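PDB 3O2U: NEDD8-conjugating enzyme UBC12 from Saccharomyces cerevisiae, which accepts the ubiquitin-like protein Rub1 (NEDD8) from its E1 complex as a thioester and attaches it to other proteins, chiefly the cullin Cdc53. Local coordinates for residues 105-110 / 141-147; 74-78 / 166-170; 28-34 / 88-93; 92-96 / 124-128. All coordinates share one frame; numbering follows the deposited sequence.

Contact 1. Residues 105-110 / 141-147; sequences IFHPNI and LFLEPNP
The amide of Asn-109 meets the backbone of Asn-146 through both its atoms. ND2 of Asn-109 gives a hydrogen bond of 2.8 Å to the carbonyl O of Asn-146, lying in that carbonyl's plane. In return, Asn-146 N donates to Asn-109 OD1 over 3.4 Å, a weak but nearly straight bond (169°). Next to it, Phe-142 is met by His-107 and Ile-105. The His-107 ring turns its edge to the face of Phe-142, with centroids 5.2 Å apart and planes at 63°, while Ile-105 CD1 sits at the Phe-142 edge, 3.4 Å from CE2. Pro-145 is a separate neighbour of the imidazole, its CB 3.9 Å from His-107 CE1.

One step out, His-107 NE2 bonds to Asn-109 OD1 at 3.1 Å; with CG anti to the backbone N (chi1 -174°), the imidazole stands between Phe-142 and the asparagine. Asn-109 ND2 has a second acceptor in Asp-149 O.

His-107, Pro-108 and Asn-109 are the HPN signature of E2 enzymes, set in a type I turn, and the Asn-109 side chain lies about 4 Å from that of Cys-117, the predicted thioester cysteine. The donors to OD1, one of them weak, and the two carbonyls accepting from ND2 favour one amide orientation, probably holding it beside that cysteine.

Contact 2. Residues 74-78 / 166-170; sequences EGYYN and FAEAV
Tyr-76 and Phe-166 form the close-packed part of this contact. Phe-166 puts its CD2 edge over the centre of the Tyr-76 face, a T-shaped pair with centroids 4.9 Å apart and planes at 83°. Ala-167 fills the place next to it, its CB 3.8 Å from Tyr-76 CD1. Tyr-77 crosses Phe-166 from another direction: its OH lies 3.3 Å from Phe-166 CZ, near the plane of the phenylalanine ring, and is satisfied by a hydrogen bond with Phe-106 O. Val-170 wedges between the aromatics. A chi1 of 168° swings CG1 onto the Tyr-77 face, a CH-pi contact 3.9 Å from the centroid, while CG2 lies over the rim of one Phe-166 face, within the helix itself.

In the UBC fold this joins the connection between strands 65-70 and 82-87 to helix 163-174 near the C-terminal end of the core. No hydrogen bond crosses it; the fit is largely aromatic and aliphatic.

A type I turn from Gly-75 to Asn-78 carries both tyrosines to the helix, while its two ends stay clear of it. Gly-75 O takes the backbone N of Asn-78 and also its ND2, the latter at 2.6 Å. The outer side is exposed at Glu-74 and Glu-168.

Contact 3. Residues 28-34 / 88-93; sequences SAARIRL and FNEVYP
Ala-30 of the helix sits directly against the carbonyl of Tyr-92, whose peptide bond to Pro-93 is cis. Ala-30 CA lies 3.1 Å from Tyr-92 O in a CA-H...O contact, and its CB rests on the same oxygen. The cis bond folds Pro-93 back so that its CB covers the centre of one Tyr-92 face, while Phe-88 CD1 covers the opposite face.

A charged cluster closes one side. Arg-31 grips Glu-90 side-on: NE at 2.8 Å and NH2 at 3.0 Å both reach OE2, from the same face of the carboxylate, whose plane is turned 65° from the guanidinium. The arginine is extended, whereas Glu-90 bends at chi2 (-55°) to bring its carboxylate back to the helix. Its other oxygen, OE1, receives Ser-28 OG at 2.6 Å on the syn lone pair. Ser-28 is also the N-cap, its OG accepting from Arg-31 N at 3.3 Å, so the same hydroxyl both caps the helix and bonds Glu-90. A water bridges Ala-30 N and Glu-90 O.

On the inner side Leu-34 CD2 stands over the Phe-88 ring, 3.8 Å from its centroid. Arg-33 crosses Tyr-92 at about a right angle, its CG 3.9 Å from CE2, and its guanidinium pairs with Asp-37 and donates to Leu-129 O and Pro-127 O; Asp-37 also bonds Tyr-92 OH.

Through NH1, Arg-31 ties helix 29-39 to Ser-57 O and Asp-59 O between strands 47-51 and 65-70, while the contact itself joins the helix's first turns to the loop from strand 82-87 to strand 98-101.

Contact 4. Residues 92-96 / 124-128; sequences YPIEP and DWSPA
The two loops run closest at Pro-93 and Pro-127, whose CA atoms are 5.0 Å apart, and open to 7.3 Å between the CA atoms of Pro-96 and Trp-125. Trp-125 spans from one loop to the other. A chi1 of 172° extends the indole away from its own backbone N and across to the other loop, where NE1 finds two carbonyls. The bond to Pro-93 O is 3.0 Å long with an angle of 140°, and the oxygen lies in the indole plane; a second, weak bond goes from Trp-125 NE1 to Ile-94 O at 3.2 Å. The single N-H is thus shared between successive carbonyls.

Pro-96 lies flat over one indole face. Its CD stands 3.5 Å from the centroid of the five-membered ring, only 7° off the normal, a CH-pi contact, and CB continues the cover over the middle of the indole. The opposite face is met near its rim by the backbone N of Pro-127. At the far end of the indole, CH2 meets Tyr-92 CE1 at 4.0 Å. Pro-127 also packs on the first loop, with its CB 4.2 Å from Pro-93 CG, and its carbonyl O accepts from Arg-33 NH1. Behind it, Ser-126 OG takes Ala-128 N in an ST turn.

Tyr-92 to Pro-96 belong to the YPxxPP motif of E2 enzymes, and 126-128 are the Ser-Pro-Ala of a second loop. In E2 relatives these paired loops form much of the surface that receives E3 ligases, and the exposed Ile-94 and Pro-127 are consistent with that role here.

In the fold
The four contacts form two pairs at opposite ends of the UBC core. Contacts 1 and 2 have centres about 10 Å apart and touch through Tyr-77, which meets Phe-106, His-107 and Phe-142; contact 1 is nested along the chain within the loop that contact 2 closes. Contacts 3 and 4, centres also about 10 Å apart, share Tyr-92 and Pro-93 and join the first turns of helix 29-39 to the two loops probably used by E3 enzymes. Contacts 2 and 3 lie about 36 Å apart, centre to centre. Contacts 1 and 4 cross along the chain: the long loop before helix 131-143 contributes both to the surroundings of Cys-117 and to the probable E3 surface.

Contact 1. Residues 105-110 / 141-147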
loop_
_atom_site.group_PDB
_atom_site.type_symbol
_atom_site.label_atom_id
_atom_site.label_comp_id
_atom_site.label_asym_id
_atom_site.label_seq_id
_atom_site.Cartn_x
_atom_site.Cartn_y
_atom_site.Cartn_z
ATOM N N ILE A 105 -8.224 -7.474 9.211
ATOM C CA ILE A 105 -7.364 -8.582 9.620
ATOM C C ILE A 105 -6.769 -8.375 11.015
ATOM O O ILE A 105 -6.603 -7.246 11.480
ATOM C CB ILE A 105 -6.256 -8.895 8.579
ATOM C CG1 ILE A 105 -5.207 -7.799 8.550
ATOM C CG2 ILE A 105 -6.846 -9.095 7.163
ATOM C CD1 ILE A 105 -3.856 -8.327 8.136
ATOM N N PHE A 106 -6.453 -9.484 11.673
ATOM C CA PHE A 106 -5.911 -9.448 13.026
ATOM C C PHE A 106 -4.391 -9.363 12.945
ATOM O O PHE A 106 -3.718 -10.374 12.804
ATOM C CB PHE A 106 -6.315 -10.719 13.762
ATOM C CG PHE A 106 -6.125 -10.650 15.242
ATOM C CD1 PHE A 106 -6.865 -9.756 16.007
ATOM C CD2 PHE A 106 -5.232 -11.500 15.878
ATOM C CE1 PHE A 106 -6.706 -9.702 17.374
ATOM C CE2 PHE A 106 -5.067 -11.446 17.251
ATOM C CZ PHE A 106 -5.800 -10.549 17.997
ATOM N N HIS A 107 -3.859 -8.149 12.999
ATOM C CA HIS A 107 -2.422 -7.948 12.870
ATOM C C HIS A 107 -2.020 -6.717 13.682
ATOM O O HIS A 107 -2.690 -5.687 13.626
ATOM C CB HIS A 107 -2.052 -7.760 11.397
ATOM C CG HIS A 107 -0.579 -7.682 11.154
ATOM N ND1 HIS A 107 0.128 -8.695 10.552
ATOM C CD2 HIS A 107 0.321 -6.717 11.454
ATOM C CE1 HIS A 107 1.404 -8.353 10.471
ATOM N NE2 HIS A 107 1.545 -7.163 11.024
ATOM N N PRO A 108 -0.933 -6.823 14.454
ATOM C CA PRO A 108 -0.557 -5.716 15.344
ATOM C C PRO A 108 -0.330 -4.408 14.586
ATOM O O PRO A 108 -0.577 -3.336 15.140
ATOM C CB PRO A 108 0.757 -6.190 15.976
ATOM C CG PRO A 108 1.197 -7.366 15.180
ATOM C CD PRO A 108 -0.010 -7.963 14.545
ATOM N N ASN A 109 0.090 -4.492 13.325
ATOM C CA ASN A 109 0.522 -3.293 12.611
ATOM C C ASN A 109 -0.525 -2.704 11.643
ATOM O O ASN A 109 -0.249 -1.743 10.922
ATOM C CB ASN A 109 1.874 -3.553 11.931
ATOM C CG ASN A 109 2.884 -4.213 12.879
ATOM O OD1 ASN A 109 3.465 -5.262 12.569
ATOM N ND2 ASN A 109 3.097 -3.598 14.036
ATOM N N ILE A 110 -1.740 -3.251 11.673
ATOM C CA ILE A 110 -2.832 -2.778 10.818
ATOM C C ILE A 110 -4.086 -2.551 11.661
ATOM O O ILE A 110 -4.466 -3.420 12.443
ATOM C CB ILE A 110 -3.129 -3.794 9.680
ATOM C CG1 ILE A 110 -1.821 -4.162 8.977
ATOM C CG2 ILE A 110 -4.164 -3.220 8.687
ATOM C CD1 ILE A 110 -1.921 -5.329 8.043
ATOM N N LEU A 141 5.736 -7.786 6.774
ATOM C CA LEU A 141 4.842 -7.582 7.909
ATOM C C LEU A 141 4.173 -8.888 8.338
ATOM O O LEU A 141 3.869 -9.095 9.510
ATOM C CB LEU A 141 3.729 -6.583 7.555
ATOM C CG LEU A 141 3.973 -5.073 7.566
ATOM C CD1 LEU A 141 2.738 -4.376 7.026
ATOM C CD2 LEU A 141 4.282 -4.567 8.965
ATOM N N PHE A 142 3.908 -9.752 7.373
ATOM C CA PHE A 142 3.219 -11.005 7.657
ATOM C C PHE A 142 4.192 -12.125 7.999
ATOM O O PHE A 142 3.818 -13.094 8.662
ATOM C CB PHE A 142 2.330 -11.400 6.474
ATOM C CG PHE A 142 1.215 -10.415 6.225
ATOM C CD1 PHE A 142 1.374 -9.388 5.311
ATOM C CD2 PHE A 142 0.037 -10.489 6.950
ATOM C CE1 PHE A 142 0.353 -8.463 5.088
ATOM C CE2 PHE A 142 -0.986 -9.553 6.752
ATOM C CZ PHE A 142 -0.820 -8.535 5.824
ATOM N N LEU A 143 5.433 -11.983 7.542
ATOM C CA LEU A 143 6.489 -12.943 7.850
ATOM C C LEU A 143 7.106 -12.670 9.218
ATOM O O LEU A 143 7.482 -13.595 9.939
ATOM C CB LEU A 143 7.567 -12.899 6.773
ATOM C CG LEU A 143 7.001 -13.195 5.395
ATOM C CD1 LEU A 143 8.094 -13.199 4.332
ATOM C CD2 LEU A 143 6.261 -14.519 5.419
ATOM N N GLU A 144 7.218 -11.396 9.563
ATOM C CA GLU A 144 7.739 -10.995 10.860
ATOM C C GLU A 144 6.922 -9.873 11.481
ATOM O O GLU A 144 7.341 -8.710 11.475
ATOM C CB GLU A 144 9.215 -10.599 10.752
ATOM C CG GLU A 144 10.173 -11.775 10.854
ATOM C CD GLU A 144 10.050 -12.504 12.190
ATOM O OE1 GLU A 144 10.491 -11.945 13.225
ATOM O OE2 GLU A 144 9.508 -13.633 12.202
ATOM N N PRO A 145 5.740 -10.218 12.024
ATOM C CA PRO A 145 4.923 -9.207 12.690
ATOM C C PRO A 145 5.674 -8.686 13.904
ATOM O O PRO A 145 6.391 -9.439 14.559
ATOM C CB PRO A 145 3.683 -9.991 13.149
ATOM C CG PRO A 145 3.666 -11.221 12.333
ATOM C CD PRO A 145 5.105 -11.546 12.045
ATOM N N ASN A 146 5.492 -7.409 14.193
ATOM C CA ASN A 146 6.197 -6.743 15.270
ATOM C C ASN A 146 5.179 -6.174 16.248
ATOM O O ASN A 146 4.307 -5.399 15.857
ATOM C CB ASN A 146 7.058 -5.620 14.677
ATOM C CG ASN A 146 7.832 -4.846 15.725
ATOM O OD1 ASN A 146 7.826 -5.188 16.909
ATOM N ND2 ASN A 146 8.510 -3.789 15.288
ATOM N N PRO A 147 5.280 -6.549 17.530
ATOM C CA PRO A 147 4.288 -6.031 18.476
ATOM C C PRO A 147 4.565 -4.592 18.908
ATOM O O PRO A 147 3.804 -4.045 19.710
ATOM C CB PRO A 147 4.414 -6.975 19.680
ATOM C CG PRO A 147 5.754 -7.640 19.543
ATOM C CD PRO A 147 6.340 -7.325 18.192
#

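Contact 2. Residues 74-78 / 166-170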
loop_
_atom_site.group_PDB
_atom_site.type_symbol
_atom_site.label_atom_id
_atom_site.label_comp_id
_atom_site.label_asym_id
_atom_site.label_seq_id
_atom_site.Cartn_x
_atom_site.Cartn_y
_atom_site.Cartn_z
ATOM N N GLU A 74 4.143 -19.112 4.217
ATOM C CA GLU A 74 4.699 -19.529 5.498
ATOM C C GLU A 74 4.274 -18.536 6.589
ATOM O O GLU A 74 3.737 -17.468 6.284
ATOM C CB GLU A 74 6.230 -19.636 5.416
ATOM C CG GLU A 74 6.935 -18.327 5.063
ATOM C CD GLU A 74 8.459 -18.473 4.965
ATOM O OE1 GLU A 74 8.972 -19.617 5.008
ATOM O OE2 GLU A 74 9.145 -17.438 4.844
ATOM N N GLY A 75 4.487 -18.891 7.856
ATOM C CA GLY A 75 4.150 -18.002 8.958
ATOM C C GLY A 75 2.696 -18.036 9.431
ATOM O O GLY A 75 1.881 -18.840 8.974
ATOM N N TYR A 76 2.368 -17.134 10.352
ATOM C CA TYR A 76 1.048 -17.110 10.977
ATOM C C TYR A 76 -0.110 -16.975 9.991
ATOM O O TYR A 76 -1.196 -17.524 10.207
ATOM C CB TYR A 76 0.979 -15.951 11.950
ATOM C CG TYR A 76 1.859 -16.108 13.159
ATOM C CD1 TYR A 76 1.684 -17.177 14.025
ATOM C CD2 TYR A 76 2.851 -15.176 13.446
ATOM C CE1 TYR A 76 2.466 -17.322 15.146
ATOM C CE2 TYR A 76 3.639 -15.307 14.573
ATOM C CZ TYR A 76 3.441 -16.387 15.419
ATOM O OH TYR A 76 4.223 -16.536 16.540
ATOM N N TYR A 77 0.129 -16.220 8.927
ATOM C CA TYR A 77 -0.910 -15.852 7.975
ATOM C C TYR A 77 -0.804 -16.695 6.721
ATOM O O TYR A 77 -1.371 -16.352 5.694
ATOM C CB TYR A 77 -0.783 -14.358 7.618
ATOM C CG TYR A 77 -0.905 -13.463 8.827
ATOM C CD1 TYR A 77 -2.143 -12.970 9.226
ATOM C CD2 TYR A 77 0.206 -13.151 9.601
ATOM C CE1 TYR A 77 -2.267 -12.169 10.343
ATOM C CE2 TYR A 77 0.097 -12.358 10.725
ATOM C CZ TYR A 77 -1.147 -11.877 11.096
ATOM O OH TYR A 77 -1.269 -11.072 12.202
ATOM N N ASN A 78 -0.068 -17.802 6.809
ATOM C CA ASN A 78 0.116 -18.676 5.662
ATOM C C ASN A 78 -1.188 -18.959 4.927
ATOM O O ASN A 78 -2.208 -19.307 5.532
ATOM C CB ASN A 78 0.840 -19.977 6.050
ATOM C CG ASN A 78 0.008 -20.865 6.952
ATOM O OD1 ASN A 78 -0.783 -21.661 6.480
ATOM N ND2 ASN A 78 0.174 -20.715 8.253
ATOM N N PHE A 166 -1.189 -16.841 19.483
ATOM C CA PHE A 166 -1.353 -15.898 18.391
ATOM C C PHE A 166 -1.686 -16.667 17.125
ATOM O O PHE A 166 -2.511 -16.236 16.331
ATOM C CB PHE A 166 -0.091 -15.048 18.202
ATOM C CG PHE A 166 -0.246 -13.944 17.189
ATOM C CD1 PHE A 166 -0.982 -12.808 17.486
ATOM C CD2 PHE A 166 0.346 -14.044 15.940
ATOM C CE1 PHE A 166 -1.130 -11.792 16.552
ATOM C CE2 PHE A 166 0.210 -13.032 15.008
ATOM C CZ PHE A 166 -0.528 -11.905 15.317
ATOM N N ALA A 167 -1.055 -17.821 16.948
ATOM C CA ALA A 167 -1.290 -18.633 15.763
ATOM C C ALA A 167 -2.751 -19.049 15.635
ATOM O O ALA A 167 -3.304 -19.064 14.540
ATOM C CB ALA A 167 -0.393 -19.855 15.764
ATOM N N GLU A 168 -3.371 -19.405 16.751
ATOM C CA GLU A 168 -4.754 -19.858 16.716
ATOM C C GLU A 168 -5.729 -18.695 16.572
ATOM O O GLU A 168 -6.777 -18.839 15.942
ATOM C CB GLU A 168 -5.082 -20.701 17.949
ATOM C CG GLU A 168 -4.426 -22.077 17.938
ATOM C CD GLU A 168 -4.789 -22.901 19.166
ATOM O OE1 GLU A 168 -5.394 -22.332 20.104
ATOM O OE2 GLU A 168 -4.467 -24.111 19.192
ATOM N N ALA A 169 -5.377 -17.548 17.148
ATOM C CA ALA A 169 -6.181 -16.342 16.994
ATOM C C ALA A 169 -6.188 -15.871 15.538
ATOM O O ALA A 169 -7.205 -15.388 15.036
ATOM C CB ALA A 169 -5.660 -15.252 17.884
ATOM N N VAL A 170 -5.041 -16.006 14.875
ATOM C CA VAL A 170 -4.908 -15.602 13.482
ATOM C C VAL A 170 -5.694 -16.553 12.588
ATOM O O VAL A 170 -6.417 -16.122 11.686
ATOM C CB VAL A 170 -3.423 -15.541 13.056
ATOM C CG1 VAL A 170 -3.314 -15.411 11.552
ATOM C CG2 VAL A 170 -2.737 -14.372 13.740
#

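Contact 3. Residues 28-34 / 88-93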
loop_
_atom_site.group_PDB
_atom_site.type_symbol
_atom_site.label_atom_id
_atom_site.label_comp_id
_atom_site.label_asym_id
_atom_site.label_seq_id
_atom_site.Cartn_x
_atom_site.Cartn_y
_atom_site.Cartn_z
ATOM N N SER A 28 3.668 13.306 -16.322
ATOM C CA SER A 28 4.316 14.001 -15.209
ATOM C C SER A 28 5.543 13.229 -14.700
ATOM O O SER A 28 5.677 12.030 -14.955
ATOM C CB SER A 28 3.331 14.190 -14.069
ATOM O OG SER A 28 2.994 12.946 -13.500
ATOM N N ALA A 29 6.434 13.918 -13.986
ATOM C CA ALA A 29 7.610 13.274 -13.394
ATOM C C ALA A 29 7.215 12.100 -12.496
ATOM O O ALA A 29 7.868 11.052 -12.516
ATOM C CB ALA A 29 8.441 14.280 -12.608
ATOM N N ALA A 30 6.158 12.291 -11.704
ATOM C CA ALA A 30 5.675 11.255 -10.793
ATOM C C ALA A 30 5.230 9.997 -11.545
ATOM O O ALA A 30 5.528 8.870 -11.133
ATOM C CB ALA A 30 4.533 11.786 -9.921
ATOM N N ARG A 31 4.525 10.183 -12.655
ATOM C CA ARG A 31 4.029 9.031 -13.418
ATOM C C ARG A 31 5.115 8.295 -14.181
ATOM O O ARG A 31 5.079 7.066 -14.284
ATOM C CB ARG A 31 2.862 9.444 -14.335
ATOM C CG ARG A 31 1.678 9.862 -13.492
ATOM C CD ARG A 31 0.445 10.325 -14.241
ATOM N NE ARG A 31 -0.487 10.879 -13.260
ATOM C CZ ARG A 31 -1.806 10.956 -13.412
ATOM N NH1 ARG A 31 -2.380 10.510 -14.521
ATOM N NH2 ARG A 31 -2.548 11.492 -12.448
ATOM N N ILE A 32 6.071 9.034 -14.733
ATOM C CA ILE A 32 7.236 8.417 -15.372
ATOM C C ILE A 32 8.027 7.565 -14.384
ATOM O O ILE A 32 8.490 6.484 -14.720
ATOM C CB ILE A 32 8.204 9.475 -15.951
ATOM C CG1 ILE A 32 7.557 10.195 -17.137
ATOM C CG2 ILE A 32 9.524 8.819 -16.373
ATOM C CD1 ILE A 32 8.472 11.190 -17.805
ATOM N N ARG A 33 8.195 8.066 -13.167
ATOM C CA ARG A 33 8.913 7.322 -12.130
ATOM C C ARG A 33 8.131 6.074 -11.675
ATOM O O ARG A 33 8.700 5.001 -11.503
ATOM C CB ARG A 33 9.214 8.241 -10.943
ATOM C CG ARG A 33 9.703 7.497 -9.690
ATOM C CD ARG A 33 11.129 6.898 -9.848
ATOM N NE ARG A 33 11.251 5.849 -8.833
ATOM C CZ ARG A 33 11.712 6.032 -7.603
ATOM N NH1 ARG A 33 12.230 7.206 -7.249
ATOM N NH2 ARG A 33 11.700 5.013 -6.743
ATOM N N LEU A 34 6.821 6.193 -11.505
ATOM C CA LEU A 34 6.025 5.014 -11.188
ATOM C C LEU A 34 6.063 3.968 -12.326
ATOM O O LEU A 34 6.153 2.767 -12.063
ATOM C CB LEU A 34 4.583 5.400 -10.837
ATOM C CG LEU A 34 3.652 4.216 -10.540
ATOM C CD1 LEU A 34 4.208 3.298 -9.460
ATOM C CD2 LEU A 34 2.249 4.703 -10.162
ATOM N N PHE A 88 -1.241 6.821 -5.519
ATOM C CA PHE A 88 -0.110 7.715 -5.754
ATOM C C PHE A 88 -0.602 9.115 -6.080
ATOM O O PHE A 88 -1.546 9.273 -6.840
ATOM C CB PHE A 88 0.719 7.198 -6.926
ATOM C CG PHE A 88 1.342 5.866 -6.672
ATOM C CD1 PHE A 88 2.686 5.767 -6.362
ATOM C CD2 PHE A 88 0.578 4.714 -6.702
ATOM C CE1 PHE A 88 3.254 4.543 -6.097
ATOM C CE2 PHE A 88 1.138 3.482 -6.444
ATOM C CZ PHE A 88 2.482 3.395 -6.145
ATOM N N ASN A 89 0.031 10.131 -5.504
ATOM C CA ASN A 89 -0.263 11.514 -5.890
ATOM C C ASN A 89 0.829 12.034 -6.828
ATOM O O ASN A 89 1.767 11.299 -7.160
ATOM C CB ASN A 89 -0.431 12.397 -4.650
ATOM C CG ASN A 89 0.810 12.436 -3.789
ATOM O OD1 ASN A 89 1.928 12.273 -4.282
ATOM N ND2 ASN A 89 0.624 12.671 -2.492
ATOM N N GLU A 90 0.721 13.288 -7.260
ATOM C CA GLU A 90 1.638 13.806 -8.268
ATOM C C GLU A 90 2.996 14.156 -7.673
ATOM O O GLU A 90 3.853 14.747 -8.333
ATOM C CB GLU A 90 1.024 15.011 -8.999
ATOM C CG GLU A 90 -0.097 14.620 -9.964
ATOM C CD GLU A 90 0.362 13.579 -10.979
ATOM O OE1 GLU A 90 1.209 13.922 -11.836
ATOM O OE2 GLU A 90 -0.110 12.415 -10.915
ATOM N N VAL A 91 3.195 13.766 -6.425
ATOM C CA VAL A 91 4.405 14.126 -5.703
ATOM C C VAL A 91 5.307 12.912 -5.407
ATOM O O VAL A 91 6.360 13.029 -4.788
ATOM C CB VAL A 91 4.034 14.995 -4.475
ATOM C CG1 VAL A 91 4.776 14.594 -3.233
ATOM C CG2 VAL A 91 4.248 16.485 -4.820
ATOM N N TYR A 92 4.908 11.746 -5.909
ATOM C CA TYR A 92 5.806 10.588 -5.945
ATOM C C TYR A 92 7.022 10.928 -6.815
ATOM O O TYR A 92 6.872 11.498 -7.898
ATOM C CB TYR A 92 5.066 9.384 -6.526
ATOM C CG TYR A 92 5.792 8.075 -6.377
ATOM C CD1 TYR A 92 5.989 7.515 -5.120
ATOM C CD2 TYR A 92 6.263 7.385 -7.496
ATOM C CE1 TYR A 92 6.648 6.308 -4.978
ATOM C CE2 TYR A 92 6.924 6.169 -7.361
ATOM C CZ TYR A 92 7.106 5.637 -6.096
ATOM O OH TYR A 92 7.753 4.434 -5.926
ATOM N N PRO A 93 8.231 10.553 -6.375
ATOM C CA PRO A 93 8.599 9.743 -5.209
ATOM C C PRO A 93 8.955 10.561 -3.966
ATOM O O PRO A 93 9.512 10.012 -3.026
ATOM C CB PRO A 93 9.868 9.037 -5.698
ATOM C CG PRO A 93 10.525 10.061 -6.543
ATOM C CD PRO A 93 9.431 10.951 -7.135
HETATM O O HOH W 1 5.116 14.879 -10.841
#

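Contact 4. Residues 92-96 / 124-128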
loop_
_atom_site.group_PDB
_atom_site.type_symbol
_atom_site.label_atom_id
_atom_site.label_comp_id
_atom_site.label_asym_id
_atom_site.label_seq_id
_atom_site.Cartn_x
_atom_site.Cartn_y
_atom_site.Cartn_z
ATOM N N TYR A 92 4.908 11.746 -5.909
ATOM C CA TYR A 92 5.806 10.588 -5.945
ATOM C C TYR A 92 7.022 10.928 -6.815
ATOM O O TYR A 92 6.872 11.498 -7.898
ATOM C CB TYR A 92 5.066 9.384 -6.526
ATOM C CG TYR A 92 5.792 8.075 -6.377
ATOM C CD1 TYR A 92 5.989 7.515 -5.120
ATOM C CD2 TYR A 92 6.263 7.385 -7.496
ATOM C CE1 TYR A 92 6.648 6.308 -4.978
ATOM C CE2 TYR A 92 6.924 6.169 -7.361
ATOM C CZ TYR A 92 7.106 5.637 -6.096
ATOM O OH TYR A 92 7.753 4.434 -5.926
ATOM N N PRO A 93 8.231 10.553 -6.375
ATOM C CA PRO A 93 8.599 9.743 -5.209
ATOM C C PRO A 93 8.955 10.561 -3.966
ATOM O O PRO A 93 9.512 10.012 -3.026
ATOM C CB PRO A 93 9.868 9.037 -5.698
ATOM C CG PRO A 93 10.525 10.061 -6.543
ATOM C CD PRO A 93 9.431 10.951 -7.135
ATOM N N ILE A 94 8.659 11.856 -3.960
ATOM C CA ILE A 94 8.980 12.650 -2.786
ATOM C C ILE A 94 8.140 12.130 -1.630
ATOM O O ILE A 94 8.609 12.026 -0.495
ATOM C CB ILE A 94 8.725 14.148 -3.030
ATOM C CG1 ILE A 94 9.695 14.684 -4.095
ATOM C CG2 ILE A 94 8.857 14.925 -1.744
ATOM C CD1 ILE A 94 9.376 16.113 -4.554
ATOM N N GLU A 95 6.892 11.807 -1.942
ATOM C CA GLU A 95 5.992 11.127 -1.017
ATOM C C GLU A 95 5.680 9.737 -1.551
ATOM O O GLU A 95 5.504 9.567 -2.759
ATOM C CB GLU A 95 4.679 11.896 -0.878
ATOM C CG GLU A 95 4.841 13.291 -0.300
ATOM C CD GLU A 95 4.402 13.388 1.133
ATOM O OE1 GLU A 95 3.275 12.937 1.440
ATOM O OE2 GLU A 95 5.182 13.929 1.950
ATOM N N PRO A 96 5.586 8.747 -0.659
ATOM C CA PRO A 96 5.181 7.397 -1.065
ATOM C C PRO A 96 3.679 7.341 -1.325
ATOM O O PRO A 96 2.967 8.273 -0.942
ATOM C CB PRO A 96 5.527 6.560 0.170
ATOM C CG PRO A 96 5.321 7.518 1.311
ATOM C CD PRO A 96 5.889 8.816 0.787
ATOM N N ASP A 124 11.009 6.404 7.654
ATOM C CA ASP A 124 12.152 5.868 6.917
ATOM C C ASP A 124 11.962 5.921 5.404
ATOM O O ASP A 124 12.680 5.260 4.670
ATOM C CB ASP A 124 12.468 4.434 7.356
ATOM C CG ASP A 124 12.814 4.344 8.830
ATOM O OD1 ASP A 124 13.525 5.236 9.335
ATOM O OD2 ASP A 124 12.382 3.371 9.471
ATOM N N TRP A 125 11.009 6.712 4.931
ATOM C CA TRP A 125 10.839 6.845 3.487
ATOM C C TRP A 125 11.987 7.652 2.864
ATOM O O TRP A 125 12.445 8.634 3.434
ATOM C CB TRP A 125 9.504 7.501 3.153
ATOM C CG TRP A 125 9.404 7.810 1.711
ATOM C CD1 TRP A 125 9.485 9.043 1.123
ATOM C CD2 TRP A 125 9.237 6.870 0.654
ATOM N NE1 TRP A 125 9.356 8.922 -0.238
ATOM C CE2 TRP A 125 9.202 7.593 -0.549
ATOM C CE3 TRP A 125 9.099 5.477 0.609
ATOM C CZ2 TRP A 125 9.049 6.976 -1.785
ATOM C CZ3 TRP A 125 8.947 4.865 -0.623
ATOM C CH2 TRP A 125 8.924 5.614 -1.800
ATOM N N SER A 126 12.460 7.214 1.705
ATOM C CA SER A 126 13.423 7.969 0.905
ATOM C C SER A 126 12.993 7.858 -0.555
ATOM O O SER A 126 12.465 6.815 -0.963
ATOM C CB SER A 126 14.830 7.395 1.073
ATOM O OG SER A 126 15.612 7.589 -0.091
ATOM N N PRO A 127 13.208 8.929 -1.346
ATOM C CA PRO A 127 12.816 8.881 -2.758
ATOM C C PRO A 127 13.669 7.905 -3.541
ATOM O O PRO A 127 13.377 7.645 -4.716
ATOM C CB PRO A 127 13.048 10.321 -3.245
ATOM C CG PRO A 127 12.936 11.155 -2.027
ATOM C CD PRO A 127 13.566 10.299 -0.926
ATOM N N ALA A 128 14.711 7.372 -2.900
ATOM C CA ALA A 128 15.544 6.359 -3.526
ATOM C C ALA A 128 14.994 4.944 -3.278
ATOM O O ALA A 128 15.519 3.976 -3.821
ATOM C CB ALA A 128 16.993 6.466 -3.031
#